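Local coordinates for carbohydrate binding protein, putative, cbp2D (Cellvibrio japonicus, PDB 7B21) that binds heme c covalently as the cytochrome domain of a larger protein and probably passes electrons, consistent with a role in reducing lytic polysaccharide monooxygenases, at residues A[10-13]-A[14-18]. Numbering follows the deposited sequence.
Sequences GANL and WNTQT. With HEC (heme c), chain B.
L13, on the last turn of helix 7-16, and Q17, just past its end, lie side by side and point the same way. CD2 of L13 lies 4.0 Å from CG of Q17, and CB of Q17 sits 3.2 Å from O of L13. Both side chains face helix 76-86, where L13 touches I82 and Q17 touches C78. On the exposed flank, N12 has two conformations. One brings its OD1 to 3.8 Å from CG2 of T16. In this conformation a water donates to OD1 of N12 and of N15, a bridge that may not persist in the other.

N of W14 bonds to O of G10 at 2.9 Å. O of N12 accepts the regular helical bond from N of T16 and a more bent i+3 bond from N of N15. The bond from N of Q17 to O of L13, 2.8 Å long, closes the final turn.

CZ3 of W14 lies 3.8 Å from CMB of heme c, and its NE1 is bonded to O of G24. The ring is edge-to-face with W89 and meets F85 with planes at about 60°. This is the N-terminal helix of a class I cytochrome c fold, leading into C19 and C22, which bind the heme covalently, and H23, an axial ligand of its iron.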
loop_
_atom_site.group_PDB
_atom_site.type_symbol
_atom_site.label_atom_id
_atom_site.label_comp_id
_atom_site.label_asym_id
_atom_site.label_seq_id
_atom_site.Cartn_x
_atom_site.Cartn_y
_atom_site.Cartn_z
ATOM N N GLY A 10 4.395 -9.125 -0.566
ATOM C CA GLY A 10 3.678 -7.906 -0.197
ATOM C C GLY A 10 2.589 -8.118 0.819
ATOM O O GLY A 10 2.344 -7.226 1.641
ATOM N N ALA A 11 1.950 -9.285 0.810
ATOM C CA ALA A 11 0.887 -9.614 1.780
ATOM C C ALA A 11 1.492 -9.620 3.194
ATOM O O ALA A 11 0.811 -9.241 4.159
ATOM C CB ALA A 11 0.259 -10.943 1.455
ATOM N N ASN A 12 2.732 -10.068 3.343
ATOM C CA ASN A 12 3.428 -10.091 4.641
ATOM C C ASN A 12 3.878 -8.684 5.026
ATOM O O ASN A 12 3.707 -8.257 6.189
ATOM C CB ASN A 12 4.649 -11.001 4.582
ATOM C CG ASN A 12 5.404 -10.916 5.881
ATOM O OD1 ASN A 12 4.828 -11.213 6.917
ATOM N ND2 ASN A 12 6.653 -10.467 5.823
ATOM N N LEU A 13 4.486 -7.980 4.078
ATOM C CA LEU A 13 4.975 -6.610 4.358
ATOM C C LEU A 13 3.819 -5.672 4.705
ATOM O O LEU A 13 4.021 -4.727 5.473
ATOM C CB LEU A 13 5.744 -6.094 3.143
ATOM C CG LEU A 13 7.083 -6.773 2.901
ATOM C CD1 LEU A 13 7.555 -6.530 1.473
ATOM C CD2 LEU A 13 8.123 -6.264 3.907
ATOM N N TRP A 14 2.644 -5.925 4.187
ATOM C CA TRP A 14 1.460 -5.157 4.527
ATOM C C TRP A 14 1.298 -5.094 6.042
ATOM O O TRP A 14 0.845 -4.071 6.598
ATOM C CB TRP A 14 0.263 -5.831 3.867
ATOM C CG TRP A 14 -1.028 -5.190 4.197
ATOM C CD1 TRP A 14 -1.938 -5.608 5.120
ATOM C CD2 TRP A 14 -1.512 -3.933 3.693
ATOM N NE1 TRP A 14 -2.953 -4.696 5.220
ATOM C CE2 TRP A 14 -2.716 -3.673 4.345
ATOM C CE3 TRP A 14 -1.050 -3.040 2.722
ATOM C CZ2 TRP A 14 -3.432 -2.512 4.101
ATOM C CZ3 TRP A 14 -1.765 -1.894 2.472
ATOM C CH2 TRP A 14 -2.923 -1.620 3.192
ATOM N N ASN A 15 1.568 -6.225 6.705
ATOM C CA ASN A 15 1.492 -6.290 8.167
ATOM C C ASN A 15 2.766 -5.743 8.812
ATOM O O ASN A 15 2.669 -4.916 9.725
ATOM C CB ASN A 15 1.237 -7.723 8.595
ATOM C CG ASN A 15 -0.061 -8.269 8.061
ATOM O OD1 ASN A 15 -0.125 -9.385 7.496
ATOM N ND2 ASN A 15 -1.094 -7.528 8.231
ATOM N N THR A 16 3.925 -6.229 8.406
ATOM C CA THR A 16 5.151 -5.881 9.131
ATOM C C THR A 16 5.520 -4.409 8.977
ATOM O O THR A 16 6.180 -3.870 9.840
ATOM C CB THR A 16 6.310 -6.801 8.750
ATOM O OG1 THR A 16 6.644 -6.566 7.382
ATOM C CG2 THR A 16 6.009 -8.273 9.009
ATOM N N GLN A 17 5.097 -3.786 7.884
ATOM C CA GLN A 17 5.347 -2.344 7.669
ATOM C C GLN A 17 4.216 -1.477 8.201
ATOM O O GLN A 17 4.249 -0.273 7.981
ATOM C CB GLN A 17 5.619 -2.088 6.207
ATOM C CG GLN A 17 6.770 -2.938 5.658
ATOM C CD GLN A 17 8.041 -3.092 6.471
ATOM O OE1 GLN A 17 8.792 -2.155 6.542
ATOM N NE2 GLN A 17 8.259 -4.250 7.114
ATOM N N THR A 18 3.250 -2.087 8.907
ATOM C CA THR A 18 2.225 -1.457 9.727
ATOM C C THR A 18 1.062 -0.916 8.916
ATOM O O THR A 18 0.141 -0.326 9.521
ATOM C CB THR A 18 2.737 -0.372 10.692
ATOM O OG1 THR A 18 2.969 0.866 10.001
ATOM C CG2 THR A 18 3.956 -0.823 11.454
HETATM FE FE HEC B . -1.452 4.741 3.856
HETATM C CHA HEC B . -3.227 6.814 1.828
HETATM C CHB HEC B . -0.748 2.740 1.220
HETATM C CHC HEC B . 0.524 2.845 5.863
HETATM C CHD HEC B . -2.439 6.557 6.547
HETATM N NA HEC B . -1.902 4.768 1.937
HETATM C C1A HEC B . -2.732 5.652 1.270
HETATM C C2A HEC B . -2.969 5.219 -0.068
HETATM C C3A HEC B . -2.244 4.107 -0.256
HETATM C C4A HEC B . -1.591 3.810 1.005
HETATM C CMA HEC B . -2.061 3.310 -1.509
HETATM C CAA HEC B . -3.862 5.902 -1.079
HETATM C CBA HEC B . -5.310 5.370 -0.976
HETATM C CGA HEC B . -6.265 5.860 -1.998
HETATM O O1A HEC B . -5.888 6.618 -2.900
HETATM O O2A HEC B . -7.459 5.410 -1.916
HETATM N NB HEC B . -0.302 3.117 3.585
HETATM C C1B HEC B . -0.137 2.422 2.417
HETATM C C2B HEC B . 0.777 1.340 2.608
HETATM C C3B HEC B . 1.200 1.386 3.905
HETATM C C4B HEC B . 0.451 2.500 4.522
HETATM C CMB HEC B . 1.201 0.354 1.570
HETATM C CAB HEC B . 2.211 0.539 4.590
HETATM C CBB HEC B . 3.582 0.593 3.973
HETATM N NC HEC B . -1.033 4.700 5.796
HETATM C C1C HEC B . -0.237 3.825 6.467
HETATM C C2C HEC B . -0.297 4.034 7.879
HETATM C C3C HEC B . -1.207 5.028 8.091
HETATM C C4C HEC B . -1.632 5.477 6.799
HETATM C CMC HEC B . 0.431 3.193 8.894
HETATM C CAC HEC B . -1.746 5.549 9.385
HETATM C CBC HEC B . -0.775 6.018 10.385
HETATM N ND HEC B . -2.536 6.403 4.119
HETATM C C1D HEC B . -2.803 7.028 5.298
HETATM C C2D HEC B . -3.500 8.282 5.059
HETATM C C3D HEC B . -3.670 8.397 3.738
HETATM C C4D HEC B . -3.110 7.179 3.141
HETATM C CMD HEC B . -3.937 9.236 6.131
HETATM C CAD HEC B . -4.177 9.571 2.969
HETATM C CBD HEC B . -2.935 10.425 2.484
HETATM C CGD HEC B . -3.304 11.730 1.851
HETATM O O1D HEC B . -3.465 11.793 0.605
HETATM O O2D HEC B . -3.442 12.734 2.613
HETATM O O HOH W 1 2.086 -11.333 7.754
#